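Local coordinates for glutamine amidotransferase type-2 domain-containing protein (Pseudomonas aeruginosa PAO1, PDB 1TE5), which is of unconfirmed function but, as a class-II glutamine amidotransferase with the Ntn-hydrolase fold, probably releases ammonia from glutamine, at residues Gly30-Gly35 against Asp51-Val56; Val152-Leu157 against Trp179-Cys184; Thr192-Phe197 against Asp218-Val223. All blocks are in the same frame, centred on the assembly; numbering follows the deposited sequence.

Interaction 1: Gly30-Gly35 against Asp51-Val56; sequences GPHRDG and DPLASV
R33 and A54 pair through the N and O of each backbone: R33 N gives its proton to A54 O at 2.6 Å, a bent bond with 132° at the hydrogen, while A54 N reaches R33 O at 3.1 Å and is nearly straight at 171°. This is a single antiparallel bridge between two loops. Beside it L53 has CG anti to its backbone N (chi1 -172°), and its CD1 lies 3.3 Å from H32 CD2, at the edge of the imidazole and in its plane. S55 OG lies 4.0 Å from H32 CB. Farther along, G35 CA comes within 3.1 Å of D51 O, a CA-H...O contact. The bridge lies just beyond the paired strands 35-42 and 45-51, adjacent in the seven-stranded antiparallel sheet, and continues their antiparallel course into the loops. Water joins the segments again: one molecule accepts from R33 NE and donates to V56 O at 2.7 Å. In the next shell, R33 NH1 forms a salt bridge with D57, and D34 OD2 is hydrogen-bonded to N82 ND2. D51 is held at both oxygens, OD1 by S58 and OD2 by a salt bridge to R47 of the second subunit, which also packs on P52.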
ATOM      1  N   GLY A  30      -2.217 -16.322 -21.689  1.00 69.31           N
ATOM      2  CA  GLY A  30      -1.825 -17.718 -21.841  1.00 67.31           C
ATOM      3  C   GLY A  30      -0.943 -18.208 -20.703  1.00 65.26           C
ATOM      4  O   GLY A  30      -1.408 -18.357 -19.570  1.00 65.96           O
ATOM      5  N   PRO A  31       0.339 -18.503 -20.973  1.00 62.52           N
ATOM      6  CA  PRO A  31       1.203 -18.968 -19.894  1.00 59.39           C
ATOM      7  C   PRO A  31       1.453 -17.790 -18.936  1.00 55.81           C
ATOM      8  O   PRO A  31       1.686 -17.980 -17.748  1.00 59.12           O
ATOM      9  CB  PRO A  31       2.464 -19.404 -20.641  1.00 60.47           C
ATOM     10  CG  PRO A  31       2.511 -18.451 -21.783  1.00 58.96           C
ATOM     11  CD  PRO A  31       1.076 -18.450 -22.246  1.00 62.17           C
ATOM     12  N   HIS A  32       1.285 -16.565 -19.438  1.00 52.22           N
ATOM     13  CA  HIS A  32       1.502 -15.360 -18.620  1.00 50.08           C
ATOM     14  C   HIS A  32       0.220 -14.564 -18.330  1.00 46.83           C
ATOM     15  O   HIS A  32      -0.832 -14.842 -18.896  1.00 48.47           O
ATOM     16  CB  HIS A  32       2.479 -14.430 -19.327  1.00 50.98           C
ATOM     17  CG  HIS A  32       1.827 -13.564 -20.353  1.00 52.71           C
ATOM     18  ND1 HIS A  32       0.958 -14.063 -21.302  1.00 54.33           N
ATOM     19  CD2 HIS A  32       1.864 -12.226 -20.545  1.00 54.89           C
ATOM     20  CE1 HIS A  32       0.484 -13.065 -22.026  1.00 55.80           C
ATOM     21  NE2 HIS A  32       1.020 -11.941 -21.588  1.00 55.92           N
ATOM     22  N   ARG A  33       0.365 -13.516 -17.523  1.00 42.69           N
ATOM     23  CA  ARG A  33      -0.724 -12.614 -17.135  1.00 41.18           C
ATOM     24  C   ARG A  33      -0.241 -11.168 -17.135  1.00 38.25           C
ATOM     25  O   ARG A  33       0.854 -10.872 -16.666  1.00 40.15           O
ATOM     26  CB  ARG A  33      -1.233 -12.938 -15.724  1.00 42.47           C
ATOM     27  CG  ARG A  33      -2.345 -12.017 -15.240  1.00 43.13           C
ATOM     28  CD  ARG A  33      -2.652 -12.248 -13.768  1.00 43.32           C
ATOM     29  NE  ARG A  33      -2.965 -13.646 -13.494  1.00 45.32           N
ATOM     30  CZ  ARG A  33      -4.146 -14.209 -13.723  1.00 41.04           C
ATOM     31  NH1 ARG A  33      -4.332 -15.491 -13.456  1.00 39.53           N
ATOM     32  NH2 ARG A  33      -5.143 -13.486 -14.207  1.00 45.46           N
ATOM     33  N   ASP A  34      -1.047 -10.280 -17.702  1.00 36.48           N
ATOM     34  CA  ASP A  34      -0.706  -8.866 -17.744  1.00 37.77           C
ATOM     35  C   ASP A  34      -0.876  -8.216 -16.377  1.00 37.02           C
ATOM     36  O   ASP A  34      -1.806  -8.524 -15.636  1.00 40.81           O
ATOM     37  CB  ASP A  34      -1.576  -8.119 -18.757  1.00 40.55           C
ATOM     38  CG  ASP A  34      -0.994  -8.120 -20.157  1.00 40.68           C
ATOM     39  OD1 ASP A  34      -1.733  -7.758 -21.095  1.00 44.24           O
ATOM     40  OD2 ASP A  34       0.194  -8.458 -20.326  1.00 37.08           O
ATOM     41  N   GLY A  35      -0.002  -7.262 -16.095  1.00 32.43           N
ATOM     42  CA  GLY A  35      -0.031  -6.534 -14.826  1.00 32.47           C
ATOM     43  C   GLY A  35      -1.358  -5.902 -14.428  1.00 30.21           C
ATOM     44  O   GLY A  35      -2.131  -5.457 -15.284  1.00 29.14           O
ATOM     45  N   ASP A  51       0.413  -6.221  -9.122  1.00 25.81           N
ATOM     46  CA  ASP A  51       1.391  -7.192  -9.581  1.00 25.02           C
ATOM     47  C   ASP A  51       1.756  -6.915 -11.025  1.00 23.44           C
ATOM     48  O   ASP A  51       0.886  -6.667 -11.847  1.00 23.30           O
ATOM     49  CB  ASP A  51       0.769  -8.588  -9.492  1.00 25.13           C
ATOM     50  CG  ASP A  51       1.791  -9.680  -9.233  1.00 26.20           C
ATOM     51  OD1 ASP A  51       1.564 -10.808  -9.714  1.00 29.39           O
ATOM     52  OD2 ASP A  51       2.793  -9.437  -8.523  1.00 32.79           O
ATOM     53  N   PRO A  52       3.061  -6.875 -11.338  1.00 24.98           N
ATOM     54  CA  PRO A  52       3.475  -6.627 -12.722  1.00 27.90           C
ATOM     55  C   PRO A  52       3.289  -7.919 -13.512  1.00 29.07           C
ATOM     56  O   PRO A  52       2.660  -8.859 -13.016  1.00 28.74           O
ATOM     57  CB  PRO A  52       4.951  -6.270 -12.569  1.00 25.76           C
ATOM     58  CG  PRO A  52       5.371  -7.091 -11.403  1.00 28.33           C
ATOM     59  CD  PRO A  52       4.225  -6.908 -10.439  1.00 22.74           C
ATOM     60  N   LEU A  53       3.856  -7.978 -14.715  1.00 29.91           N
ATOM     61  CA  LEU A  53       3.760  -9.150 -15.570  1.00 29.23           C
ATOM     62  C   LEU A  53       4.089 -10.411 -14.757  1.00 25.56           C
ATOM     63  O   LEU A  53       5.074 -10.433 -14.019  1.00 27.34           O
ATOM     64  CB  LEU A  53       4.674  -8.994 -16.780  1.00 34.26           C
ATOM     65  CG  LEU A  53       4.584 -10.033 -17.890  1.00 35.11           C
ATOM     66  CD1 LEU A  53       3.173 -10.089 -18.421  1.00 36.72           C
ATOM     67  CD2 LEU A  53       5.557  -9.672 -18.991  1.00 37.30           C
ATOM     68  N   ALA A  54       3.260 -11.471 -14.885  1.00 23.97           N
ATOM     69  CA  ALA A  54       3.390 -12.757 -14.199  1.00 27.07           C
ATOM     70  C   ALA A  54       3.180 -14.029 -15.031  1.00 24.38           C
ATOM     71  O   ALA A  54       2.250 -14.109 -15.827  1.00 29.82           O
ATOM     72  CB  ALA A  54       2.560 -12.786 -12.916  1.00 22.26           C
ATOM     73  N   SER A  55       4.052 -15.018 -14.845  1.00 27.52           N
ATOM     74  CA  SER A  55       3.954 -16.289 -15.576  1.00 29.19           C
ATOM     75  C   SER A  55       3.353 -17.372 -14.733  1.00 28.74           C
ATOM     76  O   SER A  55       3.299 -18.539 -15.111  1.00 29.34           O
ATOM     77  CB  SER A  55       5.238 -16.661 -16.295  1.00 30.24           C
ATOM     78  OG  SER A  55       5.670 -15.761 -17.312  1.00 37.90           O
ATOM     79  N   VAL A  56       2.908 -16.940 -13.531  1.00 28.84           N
ATOM     80  CA  VAL A  56       2.311 -17.843 -12.566  1.00 29.20           C
ATOM     81  C   VAL A  56       1.122 -17.136 -11.898  1.00 29.69           C
ATOM     82  O   VAL A  56       0.938 -15.922 -12.072  1.00 28.48           O
ATOM     83  CB  VAL A  56       3.436 -18.126 -11.516  1.00 27.75           C
ATOM     84  CG1 VAL A  56       2.885 -18.326 -10.121  1.00 29.85           C
ATOM     85  CG2 VAL A  56       4.247 -19.337 -11.938  1.00 29.53           C
TER
HETATM   86  O   HOH W   1      -0.946 -14.328 -11.083  1.00 24.10           O
HETATM   87  O   HOH W   2       0.299  -9.898 -13.498  1.00 27.18           O

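Interaction 2: Val152-Leu157 against Trp179-Cys184; sequences VLLPVL and WLFTFC
Helix-on-sheet packing, as in the layered alpha/beta architecture of Ntn hydrolases, brings helix 150-165 against strand 180-183, an inner strand of the six-stranded antiparallel sheet. All five touching residues are buried, and no hydrogen bond crosses between the segments, so the evidence for the contact is apolar side-chain geometry. L153, L154 and L157 face W179 and F181, which lie two residues apart and turn to the same side. L153 CD1 approaches the indole at CZ2, 4.4 Å away, and L157 CD1 comes to 4.5 Å from CH2 of the same ring. W179 also meets W103 edge-to-face and packs on V150 and L245, while L136 of helix 128-143 touches L157. On the phenyl ring, L154 CD2 reaches CE2 of F181 at 4.0 Å. F181 holds its CG anti to the backbone N (chi1 -180°), which carries the ring out from the strand toward the helix. L157 runs past it in the opposite sense: its CB lies 4.0 Å from F181 CZ, at the far end of the ring, and its CD1 sits over one face as a CH-pi contact, 4.1 Å from the F181 centroid and 15° off the ring normal.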
ATOM      1  N   VAL A 152     -12.239  24.021  -5.282  1.00 40.73           N
ATOM      2  CA  VAL A 152     -11.102  24.933  -5.366  1.00 44.77           C
ATOM      3  C   VAL A 152      -9.939  24.290  -6.123  1.00 43.31           C
ATOM      4  O   VAL A 152      -9.405  24.878  -7.069  1.00 42.89           O
ATOM      5  CB  VAL A 152     -10.608  25.371  -3.965  1.00 47.55           C
ATOM      6  CG1 VAL A 152      -9.524  26.428  -4.100  1.00 48.35           C
ATOM      7  CG2 VAL A 152     -11.766  25.899  -3.137  1.00 48.49           C
ATOM      8  N   LEU A 153      -9.536  23.096  -5.695  1.00 40.43           N
ATOM      9  CA  LEU A 153      -8.436  22.397  -6.352  1.00 40.39           C
ATOM     10  C   LEU A 153      -8.841  21.721  -7.666  1.00 38.16           C
ATOM     11  O   LEU A 153      -8.002  21.143  -8.346  1.00 39.72           O
ATOM     12  CB  LEU A 153      -7.810  21.376  -5.399  1.00 39.70           C
ATOM     13  CG  LEU A 153      -8.569  20.073  -5.161  1.00 42.10           C
ATOM     14  CD1 LEU A 153      -7.887  18.950  -5.923  1.00 46.48           C
ATOM     15  CD2 LEU A 153      -8.587  19.762  -3.679  1.00 43.67           C
ATOM     16  N   LEU A 154     -10.123  21.783  -8.016  1.00 36.94           N
ATOM     17  CA  LEU A 154     -10.607  21.171  -9.251  1.00 37.75           C
ATOM     18  C   LEU A 154      -9.955  21.757 -10.505  1.00 38.47           C
ATOM     19  O   LEU A 154      -9.544  21.006 -11.390  1.00 36.89           O
ATOM     20  CB  LEU A 154     -12.132  21.286  -9.359  1.00 39.96           C
ATOM     21  CG  LEU A 154     -12.961  20.015  -9.565  1.00 39.60           C
ATOM     22  CD1 LEU A 154     -14.443  20.364  -9.564  1.00 34.21           C
ATOM     23  CD2 LEU A 154     -12.572  19.337 -10.866  1.00 38.21           C
ATOM     24  N   PRO A 155      -9.876  23.103 -10.614  1.00 38.99           N
ATOM     25  CA  PRO A 155      -9.262  23.724 -11.795  1.00 37.56           C
ATOM     26  C   PRO A 155      -7.834  23.269 -12.063  1.00 38.75           C
ATOM     27  O   PRO A 155      -7.452  23.096 -13.217  1.00 40.04           O
ATOM     28  CB  PRO A 155      -9.321  25.211 -11.464  1.00 37.71           C
ATOM     29  CG  PRO A 155     -10.569  25.319 -10.659  1.00 36.69           C
ATOM     30  CD  PRO A 155     -10.439  24.140  -9.730  1.00 36.62           C
ATOM     31  N   VAL A 156      -7.035  23.118 -11.008  1.00 38.77           N
ATOM     32  CA  VAL A 156      -5.656  22.680 -11.181  1.00 37.26           C
ATOM     33  C   VAL A 156      -5.592  21.261 -11.740  1.00 36.13           C
ATOM     34  O   VAL A 156      -4.687  20.944 -12.502  1.00 34.49           O
ATOM     35  CB  VAL A 156      -4.823  22.803  -9.879  1.00 39.50           C
ATOM     36  CG1 VAL A 156      -5.454  22.042  -8.768  1.00 42.66           C
ATOM     37  CG2 VAL A 156      -3.418  22.301 -10.105  1.00 39.85           C
ATOM     38  N   LEU A 157      -6.559  20.425 -11.365  1.00 36.27           N
ATOM     39  CA  LEU A 157      -6.627  19.046 -11.852  1.00 35.02           C
ATOM     40  C   LEU A 157      -6.868  19.029 -13.355  1.00 34.35           C
ATOM     41  O   LEU A 157      -6.187  18.325 -14.099  1.00 32.88           O
ATOM     42  CB  LEU A 157      -7.770  18.288 -11.174  1.00 33.17           C
ATOM     43  CG  LEU A 157      -7.696  18.014  -9.677  1.00 32.39           C
ATOM     44  CD1 LEU A 157      -8.934  17.245  -9.233  1.00 30.46           C
ATOM     45  CD2 LEU A 157      -6.443  17.222  -9.368  1.00 32.30           C
ATOM     46  N   TRP A 179     -13.851  11.829  -3.171  1.00 23.05           N
ATOM     47  CA  TRP A 179     -14.285  11.955  -4.541  1.00 21.65           C
ATOM     48  C   TRP A 179     -13.402  11.138  -5.465  1.00 22.60           C
ATOM     49  O   TRP A 179     -12.280  10.770  -5.118  1.00 23.20           O
ATOM     50  CB  TRP A 179     -14.240  13.426  -4.959  1.00 20.83           C
ATOM     51  CG  TRP A 179     -12.997  14.131  -4.498  1.00 18.19           C
ATOM     52  CD1 TRP A 179     -12.854  14.882  -3.365  1.00 16.57           C
ATOM     53  CD2 TRP A 179     -11.706  14.096  -5.126  1.00 21.45           C
ATOM     54  NE1 TRP A 179     -11.550  15.311  -3.249  1.00 20.77           N
ATOM     55  CE2 TRP A 179     -10.828  14.841  -4.315  1.00 20.14           C
ATOM     56  CE3 TRP A 179     -11.206  13.497  -6.287  1.00 21.77           C
ATOM     57  CZ2 TRP A 179      -9.483  15.006  -4.629  1.00 19.48           C
ATOM     58  CZ3 TRP A 179      -9.869  13.658  -6.596  1.00 23.96           C
ATOM     59  CH2 TRP A 179      -9.022  14.404  -5.769  1.00 24.29           C
ATOM     60  N   LEU A 180     -13.894  10.923  -6.674  1.00 26.11           N
ATOM     61  CA  LEU A 180     -13.164  10.171  -7.668  1.00 25.14           C
ATOM     62  C   LEU A 180     -13.180  10.993  -8.933  1.00 25.48           C
ATOM     63  O   LEU A 180     -14.214  11.122  -9.577  1.00 23.37           O
ATOM     64  CB  LEU A 180     -13.839   8.812  -7.889  1.00 27.86           C
ATOM     65  CG  LEU A 180     -13.323   7.842  -8.954  1.00 25.90           C
ATOM     66  CD1 LEU A 180     -11.823   7.876  -9.049  1.00 29.13           C
ATOM     67  CD2 LEU A 180     -13.795   6.453  -8.595  1.00 25.39           C
ATOM     68  N   PHE A 181     -12.048  11.608  -9.241  1.00 26.06           N
ATOM     69  CA  PHE A 181     -11.900  12.425 -10.430  1.00 25.02           C
ATOM     70  C   PHE A 181     -11.642  11.532 -11.638  1.00 25.82           C
ATOM     71  O   PHE A 181     -10.799  10.641 -11.606  1.00 21.76           O
ATOM     72  CB  PHE A 181     -10.752  13.412 -10.242  1.00 24.57           C
ATOM     73  CG  PHE A 181     -10.515  14.311 -11.421  1.00 26.53           C
ATOM     74  CD1 PHE A 181      -9.356  14.189 -12.179  1.00 26.57           C
ATOM     75  CD2 PHE A 181     -11.431  15.297 -11.756  1.00 27.45           C
ATOM     76  CE1 PHE A 181      -9.111  15.035 -13.249  1.00 29.83           C
ATOM     77  CE2 PHE A 181     -11.193  16.152 -12.831  1.00 31.44           C
ATOM     78  CZ  PHE A 181     -10.030  16.018 -13.576  1.00 31.79           C
ATOM     79  N   THR A 182     -12.372  11.766 -12.738  1.00 25.14           N
ATOM     80  CA  THR A 182     -12.114  11.013 -13.984  1.00 28.83           C
ATOM     81  C   THR A 182     -11.794  12.024 -15.085  1.00 29.52           C
ATOM     82  O   THR A 182     -12.240  13.178 -15.079  1.00 29.90           O
ATOM     83  CB  THR A 182     -13.282  10.136 -14.518  1.00 26.68           C
ATOM     84  OG1 THR A 182     -14.301  10.954 -15.101  1.00 24.85           O
ATOM     85  CG2 THR A 182     -13.866   9.344 -13.418  1.00 29.49           C
ATOM     86  N   PHE A 183     -10.990  11.586 -16.012  1.00 31.36           N
ATOM     87  CA  PHE A 183     -10.575  12.381 -17.167  1.00 30.90           C
ATOM     88  C   PHE A 183     -10.455  11.461 -18.370  1.00 32.79           C
ATOM     89  O   PHE A 183      -9.765  10.443 -18.315  1.00 31.62           O
ATOM     90  CB  PHE A 183      -9.242  13.099 -16.930  1.00 33.99           C
ATOM     91  CG  PHE A 183      -8.870  14.062 -18.035  1.00 33.70           C
ATOM     92  CD1 PHE A 183      -9.370  15.358 -18.038  1.00 32.93           C
ATOM     93  CD2 PHE A 183      -8.041  13.666 -19.083  1.00 32.47           C
ATOM     94  CE1 PHE A 183      -9.053  16.239 -19.065  1.00 36.12           C
ATOM     95  CE2 PHE A 183      -7.720  14.539 -20.110  1.00 36.92           C
ATOM     96  CZ  PHE A 183      -8.227  15.826 -20.102  1.00 36.00           C
ATOM     97  N   CYS A 184     -11.121  11.826 -19.457  1.00 31.06           N
ATOM     98  CA  CYS A 184     -11.095  11.033 -20.674  1.00 29.33           C
ATOM     99  C   CYS A 184     -10.361  11.736 -21.804  1.00 30.51           C
ATOM    100  O   CYS A 184     -10.541  12.932 -22.030  1.00 29.20           O
ATOM    101  CB  CYS A 184     -12.520  10.717 -21.102  1.00 30.91           C
ATOM    102  SG  CYS A 184     -12.657  10.032 -22.747  1.00 33.91           S
TER

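Interaction 3: Thr192-Phe197 against Asp218-Val223; sequences TRRAPF and DDVVTV
D218 opens the second segment beside A195, whose CB lies 4.1 Å from D218 N. At D219 the backbones are joined: A195 N donates to D219 O at 2.9 Å. CB of D219 touches the F197 ring, 3.8 Å from CE2, while its carboxylate turns elsewhere, to T216 and T215. V220 forms a non-hydrogen-bonded pair with R194. Its CG1 touches T192 CG2 at 3.6 Å, and both of its methyls approach NH2 of R194, an extended side chain whose guanidinium ends in a salt bridge with E250. V221 pairs with R193 in a hydrogen-bonded pair: R193 N to V221 O and V221 N to R193 O, at 159° and 168°. On this face V221 divides its two methyls. CG1 packs on F197 CZ at 3.4 Å, whereas CG2 meets the edge of the R193 guanidinium, 3.6 Å from NH2. With its CG between the backbone N and carbonyl carbon (chi1 52°), F197 turns its ring to V221 and D219, and R193, bent at chi3, brings its guanidinium over the rim of that ring. T222 faces T192 with OG1 and OG1 3.1 Å apart, and T222 OG1 is also hydrogen-bonded to G249 O. Strands 188-194 and 220-225 are thus antiparallel neighbours in the seven-stranded sheet, with 4-9 beyond the latter and 236-238 beyond the former; W246 of strand 243-247 touches both threonines, while A200 and F211, from strands 200-203 and 207-211, pack on R193.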
ATOM      1  N   THR A 192     -24.363   4.485 -13.624  1.00 26.96           N
ATOM      2  CA  THR A 192     -24.826   4.670 -12.260  1.00 28.68           C
ATOM      3  C   THR A 192     -26.009   3.759 -12.021  1.00 29.31           C
ATOM      4  O   THR A 192     -26.923   3.700 -12.840  1.00 29.64           O
ATOM      5  CB  THR A 192     -25.281   6.110 -12.015  1.00 27.53           C
ATOM      6  OG1 THR A 192     -24.281   7.020 -12.486  1.00 29.24           O
ATOM      7  CG2 THR A 192     -25.515   6.347 -10.531  1.00 28.74           C
ATOM      8  N   ARG A 193     -26.001   3.062 -10.895  1.00 31.20           N
ATOM      9  CA  ARG A 193     -27.081   2.157 -10.548  1.00 31.83           C
ATOM     10  C   ARG A 193     -27.729   2.662  -9.272  1.00 31.13           C
ATOM     11  O   ARG A 193     -27.052   2.871  -8.272  1.00 30.95           O
ATOM     12  CB  ARG A 193     -26.527   0.741 -10.364  1.00 37.51           C
ATOM     13  CG  ARG A 193     -25.937   0.157 -11.651  1.00 43.89           C
ATOM     14  CD  ARG A 193     -24.986  -1.001 -11.388  1.00 48.30           C
ATOM     15  NE  ARG A 193     -25.636  -2.139 -10.741  1.00 52.77           N
ATOM     16  CZ  ARG A 193     -25.259  -2.651  -9.571  1.00 56.81           C
ATOM     17  NH1 ARG A 193     -25.907  -3.694  -9.062  1.00 56.01           N
ATOM     18  NH2 ARG A 193     -24.246  -2.116  -8.897  1.00 59.62           N
ATOM     19  N   ARG A 194     -29.034   2.907  -9.322  1.00 30.37           N
ATOM     20  CA  ARG A 194     -29.767   3.405  -8.164  1.00 31.74           C
ATOM     21  C   ARG A 194     -30.682   2.363  -7.555  1.00 30.81           C
ATOM     22  O   ARG A 194     -31.393   1.670  -8.270  1.00 32.69           O
ATOM     23  CB  ARG A 194     -30.581   4.626  -8.568  1.00 33.60           C
ATOM     24  CG  ARG A 194     -29.710   5.756  -9.017  1.00 35.29           C
ATOM     25  CD  ARG A 194     -30.442   6.779  -9.844  1.00 34.96           C
ATOM     26  NE  ARG A 194     -29.493   7.765 -10.348  1.00 35.86           N
ATOM     27  CZ  ARG A 194     -28.854   8.637  -9.578  1.00 34.76           C
ATOM     28  NH1 ARG A 194     -27.996   9.493 -10.114  1.00 37.11           N
ATOM     29  NH2 ARG A 194     -29.097   8.673  -8.273  1.00 34.57           N
ATOM     30  N   ALA A 195     -30.672   2.265  -6.232  1.00 28.53           N
ATOM     31  CA  ALA A 195     -31.515   1.306  -5.532  1.00 32.90           C
ATOM     32  C   ALA A 195     -32.978   1.551  -5.884  1.00 35.83           C
ATOM     33  O   ALA A 195     -33.415   2.698  -6.006  1.00 37.63           O
ATOM     34  CB  ALA A 195     -31.307   1.409  -4.034  1.00 28.95           C
ATOM     35  N   PRO A 196     -33.756   0.472  -6.066  1.00 38.79           N
ATOM     36  CA  PRO A 196     -33.311  -0.919  -5.950  1.00 39.59           C
ATOM     37  C   PRO A 196     -32.642  -1.444  -7.224  1.00 39.39           C
ATOM     38  O   PRO A 196     -33.012  -1.072  -8.345  1.00 40.17           O
ATOM     39  CB  PRO A 196     -34.614  -1.655  -5.685  1.00 39.87           C
ATOM     40  CG  PRO A 196     -35.555  -0.933  -6.600  1.00 41.13           C
ATOM     41  CD  PRO A 196     -35.197   0.532  -6.376  1.00 39.56           C
ATOM     42  N   PHE A 197     -31.639  -2.291  -7.028  1.00 38.25           N
ATOM     43  CA  PHE A 197     -30.928  -2.910  -8.133  1.00 36.08           C
ATOM     44  C   PHE A 197     -30.512  -4.323  -7.725  1.00 35.69           C
ATOM     45  O   PHE A 197     -30.345  -4.609  -6.541  1.00 35.93           O
ATOM     46  CB  PHE A 197     -29.728  -2.056  -8.579  1.00 33.97           C
ATOM     47  CG  PHE A 197     -28.790  -1.668  -7.469  1.00 30.41           C
ATOM     48  CD1 PHE A 197     -27.994  -2.616  -6.837  1.00 28.71           C
ATOM     49  CD2 PHE A 197     -28.671  -0.343  -7.084  1.00 30.40           C
ATOM     50  CE1 PHE A 197     -27.097  -2.251  -5.844  1.00 28.65           C
ATOM     51  CE2 PHE A 197     -27.771   0.035  -6.088  1.00 29.54           C
ATOM     52  CZ  PHE A 197     -26.986  -0.922  -5.469  1.00 29.40           C
ATOM     53  N   ASP A 218     -31.531   3.470  -0.486  1.00 35.09           N
ATOM     54  CA  ASP A 218     -30.965   4.719  -0.986  1.00 32.34           C
ATOM     55  C   ASP A 218     -29.581   4.550  -1.596  1.00 31.18           C
ATOM     56  O   ASP A 218     -28.856   5.524  -1.754  1.00 29.49           O
ATOM     57  CB  ASP A 218     -30.895   5.763   0.133  1.00 35.89           C
ATOM     58  CG  ASP A 218     -32.194   5.887   0.897  1.00 38.12           C
ATOM     59  OD1 ASP A 218     -32.215   5.523   2.092  1.00 42.82           O
ATOM     60  OD2 ASP A 218     -33.189   6.342   0.296  1.00 38.89           O
ATOM     61  N   ASP A 219     -29.220   3.321  -1.946  1.00 30.77           N
ATOM     62  CA  ASP A 219     -27.918   3.063  -2.548  1.00 28.02           C
ATOM     63  C   ASP A 219     -27.739   3.678  -3.936  1.00 27.20           C
ATOM     64  O   ASP A 219     -28.662   3.718  -4.755  1.00 25.12           O
ATOM     65  CB  ASP A 219     -27.669   1.561  -2.661  1.00 29.00           C
ATOM     66  CG  ASP A 219     -27.341   0.916  -1.338  1.00 32.86           C
ATOM     67  OD1 ASP A 219     -26.762  -0.190  -1.362  1.00 34.95           O
ATOM     68  OD2 ASP A 219     -27.647   1.499  -0.277  1.00 36.46           O
ATOM     69  N   VAL A 220     -26.532   4.154  -4.192  1.00 25.33           N
ATOM     70  CA  VAL A 220     -26.171   4.711  -5.487  1.00 24.91           C
ATOM     71  C   VAL A 220     -24.720   4.279  -5.687  1.00 26.02           C
ATOM     72  O   VAL A 220     -23.854   4.585  -4.862  1.00 26.68           O
ATOM     73  CB  VAL A 220     -26.271   6.272  -5.544  1.00 23.48           C
ATOM     74  CG1 VAL A 220     -25.837   6.785  -6.927  1.00 25.04           C
ATOM     75  CG2 VAL A 220     -27.680   6.736  -5.242  1.00 21.53           C
ATOM     76  N   VAL A 221     -24.481   3.482  -6.724  1.00 25.07           N
ATOM     77  CA  VAL A 221     -23.135   3.011  -7.022  1.00 25.13           C
ATOM     78  C   VAL A 221     -22.821   3.186  -8.499  1.00 24.47           C
ATOM     79  O   VAL A 221     -23.579   2.751  -9.364  1.00 24.36           O
ATOM     80  CB  VAL A 221     -22.892   1.544  -6.523  1.00 26.30           C
ATOM     81  CG1 VAL A 221     -24.154   0.947  -5.936  1.00 27.08           C
ATOM     82  CG2 VAL A 221     -22.341   0.668  -7.628  1.00 27.06           C
ATOM     83  N   THR A 222     -21.701   3.852  -8.762  1.00 24.36           N
ATOM     84  CA  THR A 222     -21.246   4.127 -10.114  1.00 21.10           C
ATOM     85  C   THR A 222     -19.970   3.393 -10.450  1.00 21.92           C
ATOM     86  O   THR A 222     -19.024   3.377  -9.668  1.00 23.90           O
ATOM     87  CB  THR A 222     -21.000   5.618 -10.311  1.00 23.58           C
ATOM     88  OG1 THR A 222     -22.250   6.304 -10.241  1.00 20.99           O
ATOM     89  CG2 THR A 222     -20.336   5.898 -11.665  1.00 22.01           C
ATOM     90  N   VAL A 223     -19.959   2.760 -11.616  1.00 22.23           N
ATOM     91  CA  VAL A 223     -18.796   2.030 -12.084  1.00 22.77           C
ATOM     92  C   VAL A 223     -18.246   2.783 -13.284  1.00 24.81           C
ATOM     93  O   VAL A 223     -19.012   3.298 -14.103  1.00 26.34           O
ATOM     94  CB  VAL A 223     -19.169   0.589 -12.497  1.00 24.72           C
ATOM     95  CG1 VAL A 223     -17.911  -0.186 -12.906  1.00 24.28           C
ATOM     96  CG2 VAL A 223     -19.897  -0.112 -11.350  1.00 23.90           C
TER

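From the N terminus, interaction 1 comes first and closes a short loop around the hairpin of strands 35-42 and 45-51, at an outer edge of the seven-stranded sheet. Interaction 2 then closes the run from helix 150-165 through strand 171-175 to strand 180-183, fastening a helix to the six-stranded sheet. Interaction 3 closes the last loop, which holds strands 200-203 and 207-211 of the four-stranded sheet, and joins two strands of the same sheet that interaction 1 borders. The three loops follow in series; none nests or crosses. Interactions 2 and 3 approach to about 6 Å between nearest atoms, whereas interaction 1 stays about 17 Å or more from both.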